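Local atomic coordinates of fuculose-1-phosphate aldolase (Glaciozyma antarctica, PDB entry 4XXF), a protein that is a zinc-binding member of the class II aldolase and adducin N-terminal domain family, built on a mixed beta sheet flanked by helices. Residues Thr47-Asp50 with His56-Val59; Leu76-Gln79 with Val83-Gly86; Met100-Ile105 with Gln113-Ser118; Lys174-Ile177 with Leu183-Val186. All coordinates share one frame; numbering follows the deposited sequence. Where two conformers were deposited one is given.

Contact 1. Residues Thr47-Asp50 with His56-Val59; sequences TVRD and HFWV
V48 and W58 form the hydrogen-bonded pair of an antiparallel beta hairpin made by strands 45-49 and 56-59, with V48 N to W58 O at 3.0 Å and W58 N to V48 O at 2.9 Å. Just past the end of the first strand, D50 N reaches H56 O at 2.9 Å, nearly straight at the hydrogen (173°). Packing is dense on both faces of this ladder. On one, R49 and F57 run alongside each other in the same direction, R49 CG lying 3.7 Å from F57 CE2. The arginine chain bends at chi3 (-63°) and sets one face of its guanidinium over CE2, the two planes 57° apart, well short of a parallel stack. Backbone carbonyls of K54, H106 and V112 take its terminal nitrogens and fix its rotation. On the other face V48 CG1 rests 3.9 Å from W58 CB, and helix 15-36 covers the pair through L26 and R19. The looser end is at H56, the one partly exposed residue here, whose imidazole leads away from the first strand and is linked to D50 through a water. That water lies 3.0 Å from H56 ND1 and makes a weak bond to D50 OD1, an oxygen that also accepts the backbone N-H groups of E52 and N53. The other carboxylate oxygen of the buried D50 is gripped twice: R19 makes a salt bridge to it, while W58 NE1 donates in the indole plane to the anti lone pair of D50 OD2, 2.9 Å away.

Contact 2. Residues Leu76-Gln79 with Val83-Gly86; sequences LVNQ and VIGG
A classic beta bulge joins strand 75-78 to the short strand 83-84: I84 and G85 together face the single residue L76. Two strong backbone bonds hold it. L76 N donates to G85 O at 2.8 Å along an almost straight N-H (176°). L76 O accepts I84 N, also at 2.8 Å, and takes a weak second bond from G85 N at 3.4 Å, so one carbonyl serves both residues of the bulge. The register shifts by one beyond this point, and V77 pairs with V83 as a non-hydrogen-bonded pair, their CG2 atoms 4.3 Å apart in light contact. Most of the side-chain packing is between L76 and I84, which meet at a slant. With chi1 at 57°, I84 CG1 sits between its own backbone N and carbonyl carbon, which brings it to 3.5 Å from L76 O and 3.8 Å from L76 CG, while CD1 reaches on to L76 CD2. I84 is exposed, so this apolar patch lies at the protein surface. N78 crosses the other branch at about a right angle, N78 ND2 being 4.1 Å from I84 CG2, and its OD1 accepts the backbone N of T82 in the connecting turn. Inward, V77 is buried against V59 and against F99 of helix 96-108, and its backbone bonds to F57. The chain turns a corner at G85, just past the short strand 83-84. The contact is thus a short antiparallel pairing along strand 75-78, with the two-against-one register of a classic beta bulge.

Contact 3. Residues Met100-Ile105 with Gln113-Ser118; sequences MIHSAI and QAICHS. With ZN (zinc ion), chain B.
Helix 96-108 packs here on a face of the central sheet, against strand 114-118, which carries the zinc ligand H117. The axes of 100-105 and 114-118 come within 9.4 Å, their directions 145° apart, with no hydrogen bond between the segments; side-chain packing joins them. At the centre of this packing is a CH-pi contact: I115 CG2 stands 3.5 Å from the centroid of the H102 ring and 14° off its normal, so the methyl sits squarely over one face. The two side chains slide past each other in opposite directions. H102 CE1 also comes within 3.4 Å of I115 O, and H117 CB meets H102 NE2 at the ring edge, 3.8 Å away. H102 ND1 is hydrogen-bonded to T47 OG1 of strand 45-49, which holds the ring in place beneath I115. I115 CD1 lies 3.7 Å from I105 CB one turn further along the helix, in a buried apolar layer that L184 also lines. H117 is turned toward the metal: with chi1 at 173° its CG lies anti to the backbone N, and NE2 binds zinc at 2.1 Å. H119, H181 and three waters complete six ligands round the ion. On the other side of the imidazole ring, H117 ND1 is hydrogen-bonded to L183 O, a second-shell contact that orients the ring for the metal. H45 lies against both H102 and H117. Helix-on-sheet packing thus backs one ligand of a three-histidine zinc site, the kind of metal centre found in class II aldolases.

Contact 4. Residues Lys174-Ile177 with Leu183-Val186; sequences KAII and LLTV
Strands 175-177 and 183-186 run antiparallel, their axes 4.8 Å apart and their directions 170° from one another. V186 N bonds to K174 O at 3.0 Å, I176 N to L184 O at 2.9 Å and L184 N to I176 O at 3.1 Å. I176 and L184 share one face, I176 CG2 packing 3.9 Å from L184 CB. With chi1 at -177°, I176 CG1 lies anti to the backbone N and CG2 is the branch facing L184; the I176 side chain also touches A169 and L170 of helix 163-170. This pairing is the beta hairpin of strands 175-178 and 182-187, whose connection bears the zinc ligand H181. On the opposite face A175 CB lies 3.8 Å from T185 CG2, and I177 and L183 lie side by side with I177 CG1 at 4.0 Å from L183 CD2. Helix 190-213 covers this face: L200 meets A175, F197 touches L183 and T185, and T185 OG1 is hydrogen-bonded to A193 O. The K174 amine leads off to a salt bridge with D146, and V186 CG2 sits 3.7 Å from K174 O.

From the N terminus the four contacts follow in series, none nesting or crossing. Contact 1 closes the short 51-55 turn of the first hairpin, and contact 2 the three-residue turn 80-82 at the sheet's edge; strands 56-59 and 75-78 join them side by side. Contact 3 closes the bend from helix 96-108 into strand 114-118, which lies between contact 1 and contact 4 in the sheet. After helix 121-127, strand 147-150 and helix 163-170, contact 4 closes the hairpin of strands 175-178 and 182-187. Q79 O to S103 OG ties contact 2 to the helix of contact 3, while contacts 2 and 4, at far parts of the sheet, stay about 12 Å apart at their nearest atoms.

Contact 1. Residues Thr47-Asp50 with His56-Val59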
loop_
_atom_site.group_PDB
_atom_site.type_symbol
_atom_site.label_atom_id
_atom_site.label_comp_id
_atom_site.label_asym_id
_atom_site.label_seq_id
_atom_site.Cartn_x
_atom_site.Cartn_y
_atom_site.Cartn_z
ATOM N N THR A 47 6.687 -17.114 19.475
ATOM C CA THR A 47 7.148 -18.304 20.177
ATOM C C THR A 47 6.119 -19.420 20.122
ATOM O O THR A 47 4.911 -19.165 20.023
ATOM C CB THR A 47 7.451 -18.013 21.663
ATOM O OG1 THR A 47 6.299 -17.435 22.295
ATOM C CG2 THR A 47 8.641 -17.053 21.812
ATOM N N VAL A 48 6.607 -20.659 20.151
ATOM C CA VAL A 48 5.725 -21.797 20.377
ATOM C C VAL A 48 6.370 -22.736 21.398
ATOM O O VAL A 48 7.571 -23.011 21.367
ATOM C CB VAL A 48 5.380 -22.551 19.051
ATOM C CG1 VAL A 48 6.617 -23.180 18.424
ATOM C CG2 VAL A 48 4.308 -23.603 19.295
ATOM N N ARG A 49 5.548 -23.205 22.323
ATOM C CA ARG A 49 6.003 -24.139 23.339
ATOM C C ARG A 49 6.378 -25.466 22.699
ATOM O O ARG A 49 5.638 -25.989 21.860
ATOM C CB ARG A 49 4.900 -24.344 24.364
ATOM C CG ARG A 49 5.345 -24.951 25.666
ATOM C CD ARG A 49 4.140 -25.272 26.494
ATOM N NE ARG A 49 3.320 -24.115 26.882
ATOM C CZ ARG A 49 3.541 -23.362 27.963
ATOM N NH1 ARG A 49 4.603 -23.580 28.726
ATOM N NH2 ARG A 49 2.712 -22.382 28.283
ATOM N N ASP A 50 7.525 -26.020 23.082
ATOM C CA ASP A 50 7.902 -27.345 22.595
ATOM C C ASP A 50 6.909 -28.391 23.080
ATOM O O ASP A 50 6.458 -28.327 24.222
ATOM C CB ASP A 50 9.316 -27.716 23.052
ATOM C CG ASP A 50 9.805 -28.997 22.421
ATOM O OD1 ASP A 50 9.698 -30.058 23.069
ATOM O OD2 ASP A 50 10.277 -28.934 21.263
ATOM N N HIS A 56 10.389 -25.346 27.383
ATOM C CA HIS A 56 11.243 -25.025 26.245
ATOM C C HIS A 56 10.398 -24.407 25.151
ATOM O O HIS A 56 9.232 -24.774 25.002
ATOM C CB HIS A 56 11.951 -26.261 25.700
ATOM C CG HIS A 56 12.966 -26.841 26.634
ATOM N ND1 HIS A 56 13.637 -28.014 26.363
ATOM C CD2 HIS A 56 13.428 -26.408 27.828
ATOM C CE1 HIS A 56 14.466 -28.282 27.356
ATOM N NE2 HIS A 56 14.357 -27.326 28.262
ATOM N N PHE A 57 10.991 -23.499 24.387
ATOM C CA PHE A 57 10.260 -22.730 23.383
ATOM C C PHE A 57 11.073 -22.551 22.120
ATOM O O PHE A 57 12.281 -22.303 22.179
ATOM C CB PHE A 57 9.879 -21.367 23.960
ATOM C CG PHE A 57 9.151 -21.472 25.255
ATOM C CD1 PHE A 57 9.839 -21.517 26.461
ATOM C CD2 PHE A 57 7.774 -21.592 25.263
ATOM C CE1 PHE A 57 9.158 -21.659 27.653
ATOM C CE2 PHE A 57 7.090 -21.735 26.448
ATOM C CZ PHE A 57 7.777 -21.774 27.649
ATOM N N TRP A 58 10.406 -22.663 20.976
ATOM C CA TRP A 58 11.000 -22.315 19.689
ATOM C C TRP A 58 10.693 -20.855 19.385
ATOM O O TRP A 58 9.591 -20.375 19.660
ATOM C CB TRP A 58 10.472 -23.235 18.581
ATOM C CG TRP A 58 10.905 -24.648 18.798
ATOM C CD1 TRP A 58 10.208 -25.630 19.442
ATOM C CD2 TRP A 58 12.158 -25.228 18.412
ATOM N NE1 TRP A 58 10.946 -26.795 19.472
ATOM C CE2 TRP A 58 12.146 -26.574 18.847
ATOM C CE3 TRP A 58 13.288 -24.742 17.741
ATOM C CZ2 TRP A 58 13.225 -27.437 18.636
ATOM C CZ3 TRP A 58 14.362 -25.608 17.532
ATOM C CH2 TRP A 58 14.317 -26.938 17.976
ATOM N N VAL A 59 11.678 -20.147 18.841
ATOM C CA VAL A 59 11.541 -18.715 18.616
ATOM C C VAL A 59 12.418 -18.313 17.440
ATOM O O VAL A 59 13.386 -18.999 17.101
ATOM C CB VAL A 59 11.918 -17.913 19.903
ATOM C CG1 VAL A 59 13.366 -18.124 20.257
ATOM C CG2 VAL A 59 11.615 -16.419 19.772
HETATM O O HOH W 1 12.701 -29.745 24.103
#

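Contact 2. Residues Leu76-Gln79 with Val83-Gly86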
loop_
_atom_site.group_PDB
_atom_site.type_symbol
_atom_site.label_atom_id
_atom_site.label_comp_id
_atom_site.label_asym_id
_atom_site.label_seq_id
_atom_site.Cartn_x
_atom_site.Cartn_y
_atom_site.Cartn_z
ATOM N N LEU A 76 15.931 -22.995 19.965
ATOM C CA LEU A 76 15.248 -23.522 21.132
ATOM C C LEU A 76 15.800 -22.841 22.373
ATOM O O LEU A 76 17.014 -22.765 22.551
ATOM C CB LEU A 76 15.443 -25.032 21.218
ATOM C CG LEU A 76 14.753 -25.774 22.360
ATOM C CD1 LEU A 76 13.239 -25.716 22.226
ATOM C CD2 LEU A 76 15.233 -27.221 22.388
ATOM N N VAL A 77 14.906 -22.338 23.217
ATOM C CA VAL A 77 15.259 -21.536 24.380
ATOM C C VAL A 77 14.566 -22.112 25.620
ATOM O O VAL A 77 13.398 -22.504 25.532
ATOM C CB VAL A 77 14.847 -20.055 24.160
ATOM C CG1 VAL A 77 15.190 -19.201 25.369
ATOM C CG2 VAL A 77 15.520 -19.498 22.912
ATOM N N ASN A 78 15.246 -22.161 26.762
ATOM C CA ASN A 78 14.552 -22.636 27.953
ATOM C C ASN A 78 13.841 -21.464 28.640
ATOM O O ASN A 78 13.888 -20.326 28.160
ATOM C CB ASN A 78 15.494 -23.398 28.911
ATOM C CG ASN A 78 16.586 -22.529 29.514
ATOM O OD1 ASN A 78 16.535 -21.308 29.456
ATOM N ND2 ASN A 78 17.579 -23.178 30.109
ATOM N N GLN A 79 13.134 -21.757 29.724
ATOM C CA GLN A 79 12.275 -20.766 30.365
ATOM C C GLN A 79 13.049 -19.521 30.782
ATOM O O GLN A 79 12.513 -18.414 30.747
ATOM C CB GLN A 79 11.580 -21.372 31.584
ATOM C CG GLN A 79 10.378 -20.576 32.069
ATOM C CD GLN A 79 9.073 -21.016 31.423
ATOM O OE1 GLN A 79 8.775 -22.210 31.345
ATOM N NE2 GLN A 79 8.285 -20.051 30.962
ATOM N N VAL A 83 19.790 -20.196 25.266
ATOM C CA VAL A 83 19.660 -20.849 23.971
ATOM C C VAL A 83 20.257 -22.242 24.076
ATOM O O VAL A 83 21.446 -22.391 24.354
ATOM C CB VAL A 83 20.357 -20.048 22.850
ATOM C CG1 VAL A 83 20.229 -20.765 21.520
ATOM C CG2 VAL A 83 19.780 -18.646 22.759
ATOM N N ILE A 84 19.437 -23.265 23.876
ATOM C CA ILE A 84 19.879 -24.634 24.144
ATOM C C ILE A 84 19.821 -25.546 22.924
ATOM O O ILE A 84 20.185 -26.712 23.005
ATOM C CB ILE A 84 19.052 -25.278 25.279
ATOM C CG1 ILE A 84 17.558 -25.272 24.937
ATOM C CG2 ILE A 84 19.315 -24.568 26.606
ATOM C CD1 ILE A 84 16.728 -26.163 25.847
ATOM N N GLY A 85 19.374 -25.029 21.788
ATOM C CA GLY A 85 19.362 -25.840 20.588
ATOM C C GLY A 85 18.958 -25.092 19.337
ATOM O O GLY A 85 18.525 -23.944 19.406
ATOM N N GLY A 86 19.110 -25.748 18.192
ATOM C CA GLY A 86 18.656 -25.203 16.926
ATOM C C GLY A 86 19.516 -24.099 16.354
ATOM O O GLY A 86 20.638 -23.848 16.803
#

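Contact 3. Residues Met100-Ile105 with Gln113-Ser118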
loop_
_atom_site.group_PDB
_atom_site.type_symbol
_atom_site.label_atom_id
_atom_site.label_comp_id
_atom_site.label_asym_id
_atom_site.label_seq_id
_atom_site.Cartn_x
_atom_site.Cartn_y
_atom_site.Cartn_z
ATOM N N MET A 100 11.538 -12.801 27.423
ATOM C CA MET A 100 11.088 -13.001 28.796
ATOM C C MET A 100 9.676 -12.462 29.029
ATOM O O MET A 100 9.006 -12.902 29.955
ATOM C CB MET A 100 12.080 -12.380 29.782
ATOM C CG MET A 100 13.437 -13.086 29.791
ATOM S SD MET A 100 13.348 -14.878 30.083
ATOM C CE MET A 100 12.772 -14.930 31.779
ATOM N N ILE A 101 9.206 -11.543 28.188
ATOM C CA ILE A 101 7.778 -11.212 28.202
ATOM C C ILE A 101 6.958 -12.457 27.855
ATOM O O ILE A 101 5.979 -12.796 28.536
ATOM C CB ILE A 101 7.442 -10.067 27.231
ATOM C CG1 ILE A 101 8.061 -8.767 27.748
ATOM C CG2 ILE A 101 5.935 -9.915 27.096
ATOM C CD1 ILE A 101 7.916 -7.590 26.800
ATOM N N HIS A 102 7.359 -13.151 26.796
ATOM C CA HIS A 102 6.665 -14.371 26.407
ATOM C C HIS A 102 6.801 -15.432 27.489
ATOM O O HIS A 102 5.841 -16.115 27.829
ATOM C CB HIS A 102 7.199 -14.913 25.082
ATOM C CG HIS A 102 6.874 -14.058 23.898
ATOM N ND1 HIS A 102 6.549 -14.588 22.665
ATOM C CD2 HIS A 102 6.847 -12.714 23.747
ATOM C CE1 HIS A 102 6.322 -13.606 21.813
ATOM N NE2 HIS A 102 6.493 -12.459 22.442
ATOM N N SER A 103 7.997 -15.561 28.045
ATOM C CA SER A 103 8.242 -16.593 29.028
ATOM C C SER A 103 7.312 -16.432 30.232
ATOM O O SER A 103 6.750 -17.419 30.729
ATOM C CB SER A 103 9.700 -16.564 29.473
ATOM O OG SER A 103 9.951 -17.627 30.364
ATOM N N ALA A 104 7.147 -15.195 30.700
ATOM C CA ALA A 104 6.262 -14.918 31.831
ATOM C C ALA A 104 4.825 -15.325 31.518
ATOM O O ALA A 104 4.155 -15.921 32.354
ATOM C CB ALA A 104 6.322 -13.446 32.223
ATOM N N ILE A 105 4.348 -15.025 30.313
ATOM C CA ILE A 105 2.995 -15.430 29.949
ATOM C C ILE A 105 2.855 -16.961 29.836
ATOM O O ILE A 105 1.897 -17.534 30.362
ATOM C CB ILE A 105 2.554 -14.775 28.622
ATOM C CG1 ILE A 105 2.499 -13.251 28.769
ATOM C CG2 ILE A 105 1.201 -15.344 28.179
ATOM C CD1 ILE A 105 2.436 -12.515 27.426
ATOM N N GLN A 113 0.013 -21.824 24.005
ATOM C CA GLN A 113 1.070 -22.529 23.313
ATOM C C GLN A 113 1.879 -21.588 22.428
ATOM O O GLN A 113 3.045 -21.849 22.159
ATOM C CB GLN A 113 0.468 -23.683 22.506
ATOM C CG GLN A 113 -0.218 -24.724 23.392
ATOM C CD GLN A 113 0.717 -25.281 24.453
ATOM O OE1 GLN A 113 1.641 -26.025 24.143
ATOM N NE2 GLN A 113 0.490 -24.905 25.706
ATOM N N ALA A 114 1.270 -20.486 22.008
ATOM C CA ALA A 114 1.925 -19.571 21.078
ATOM C C ALA A 114 1.639 -18.132 21.427
ATOM O O ALA A 114 0.532 -17.801 21.880
ATOM C CB ALA A 114 1.470 -19.848 19.651
ATOM N N ILE A 115 2.639 -17.280 21.214
ATOM C CA ILE A 115 2.516 -15.853 21.501
ATOM C C ILE A 115 3.123 -15.077 20.348
ATOM O O ILE A 115 4.191 -15.437 19.858
ATOM C CB ILE A 115 3.217 -15.491 22.845
ATOM C CG1 ILE A 115 2.643 -16.315 24.006
ATOM C CG2 ILE A 115 3.128 -13.993 23.124
ATOM C CD1 ILE A 115 3.360 -16.100 25.312
ATOM N N CYS A 116 2.429 -14.018 19.918
ATOM C CA CYS A 116 2.888 -13.152 18.825
ATOM C C CYS A 116 3.043 -11.719 19.270
ATOM O O CYS A 116 2.134 -11.152 19.865
ATOM C CB CYS A 116 1.908 -13.157 17.647
ATOM S SG CYS A 116 1.543 -14.740 16.906
ATOM N N HIS A 117 4.177 -11.123 18.930
ATOM C CA HIS A 117 4.393 -9.714 19.163
ATOM C C HIS A 117 5.232 -9.117 18.041
ATOM O O HIS A 117 6.235 -9.686 17.633
ATOM C CB HIS A 117 5.084 -9.498 20.503
ATOM C CG HIS A 117 5.497 -8.084 20.741
ATOM N ND1 HIS A 117 4.590 -7.051 20.864
ATOM C CD2 HIS A 117 6.722 -7.526 20.865
ATOM C CE1 HIS A 117 5.242 -5.919 21.068
ATOM N NE2 HIS A 117 6.542 -6.177 21.061
ATOM N N SER A 118 4.814 -7.961 17.544
ATOM C CA SER A 118 5.549 -7.257 16.509
ATOM C C SER A 118 5.130 -5.810 16.568
ATOM O O SER A 118 4.019 -5.508 17.011
ATOM C CB SER A 118 5.250 -7.860 15.133
ATOM O OG SER A 118 6.151 -7.398 14.143
HETATM ZN ZN ZN B . 8.120 -4.905 21.591
HETATM O O HOH W 2 9.767 -4.040 22.395
HETATM O O HOH W 3 9.633 -6.129 20.634
HETATM O O HOH W 4 8.434 -6.191 23.337
#

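Contact 4. Residues Lys174-Ile177 with Leu183-Val186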
loop_
_atom_site.group_PDB
_atom_site.type_symbol
_atom_site.label_atom_id
_atom_site.label_comp_id
_atom_site.label_asym_id
_atom_site.label_seq_id
_atom_site.Cartn_x
_atom_site.Cartn_y
_atom_site.Cartn_z
ATOM N N LYS A 174 -7.246 -12.807 25.125
ATOM C CA LYS A 174 -6.526 -13.285 23.940
ATOM C C LYS A 174 -5.492 -12.293 23.424
ATOM O O LYS A 174 -4.632 -12.652 22.618
ATOM C CB LYS A 174 -7.487 -13.619 22.789
ATOM C CG LYS A 174 -8.313 -12.433 22.288
ATOM C CD LYS A 174 -8.957 -12.712 20.918
ATOM C CE LYS A 174 -9.859 -13.931 20.917
ATOM N NZ LYS A 174 -11.102 -13.712 21.697
ATOM N N ALA A 175 -5.571 -11.048 23.888
ATOM C CA ALA A 175 -4.728 -10.002 23.316
ATOM C C ALA A 175 -4.599 -8.840 24.269
ATOM O O ALA A 175 -5.431 -8.653 25.162
ATOM C CB ALA A 175 -5.289 -9.527 21.977
ATOM N N ILE A 176 -3.542 -8.059 24.077
ATOM C CA ILE A 176 -3.334 -6.865 24.875
ATOM C C ILE A 176 -2.762 -5.755 23.988
ATOM O O ILE A 176 -1.913 -5.980 23.111
ATOM C CB ILE A 176 -2.412 -7.144 26.104
ATOM C CG1 ILE A 176 -2.268 -5.893 26.979
ATOM C CG2 ILE A 176 -1.039 -7.675 25.661
ATOM C CD1 ILE A 176 -1.716 -6.182 28.376
ATOM N N ILE A 177 -3.284 -4.555 24.196
ATOM C CA ILE A 177 -2.728 -3.348 23.601
ATOM C C ILE A 177 -1.792 -2.741 24.626
ATOM O O ILE A 177 -2.211 -2.394 25.728
ATOM C CB ILE A 177 -3.832 -2.362 23.199
ATOM C CG1 ILE A 177 -4.766 -3.044 22.196
ATOM C CG2 ILE A 177 -3.237 -1.078 22.635
ATOM C CD1 ILE A 177 -5.894 -2.175 21.693
ATOM N N LEU A 183 1.104 -4.312 19.891
ATOM C CA LEU A 183 0.174 -5.407 20.149
ATOM C C LEU A 183 0.871 -6.692 20.547
ATOM O O LEU A 183 1.960 -6.995 20.064
ATOM C CB LEU A 183 -0.662 -5.685 18.902
ATOM C CG LEU A 183 -1.334 -4.486 18.237
ATOM C CD1 LEU A 183 -2.037 -4.972 16.978
ATOM C CD2 LEU A 183 -2.311 -3.843 19.181
ATOM N N LEU A 184 0.208 -7.475 21.386
ATOM C CA LEU A 184 0.640 -8.838 21.664
ATOM C C LEU A 184 -0.595 -9.736 21.726
ATOM O O LEU A 184 -1.616 -9.352 22.316
ATOM C CB LEU A 184 1.437 -8.891 22.972
ATOM C CG LEU A 184 1.941 -10.257 23.450
ATOM C CD1 LEU A 184 3.207 -10.095 24.260
ATOM C CD2 LEU A 184 0.904 -10.981 24.298
ATOM N N THR A 185 -0.512 -10.921 21.116
ATOM C CA THR A 185 -1.622 -11.867 21.146
ATOM C C THR A 185 -1.134 -13.229 21.588
ATOM O O THR A 185 0.053 -13.548 21.480
ATOM C CB THR A 185 -2.316 -12.007 19.780
ATOM O OG1 THR A 185 -1.377 -12.521 18.828
ATOM C CG2 THR A 185 -2.850 -10.661 19.307
ATOM N N VAL A 186 -2.059 -14.036 22.105
ATOM C CA VAL A 186 -1.728 -15.384 22.554
ATOM C C VAL A 186 -2.739 -16.368 21.993
ATOM O O VAL A 186 -3.846 -15.982 21.611
ATOM C CB VAL A 186 -1.702 -15.489 24.103
ATOM C CG1 VAL A 186 -0.770 -14.441 24.694
ATOM C CG2 VAL A 186 -3.116 -15.353 24.674
#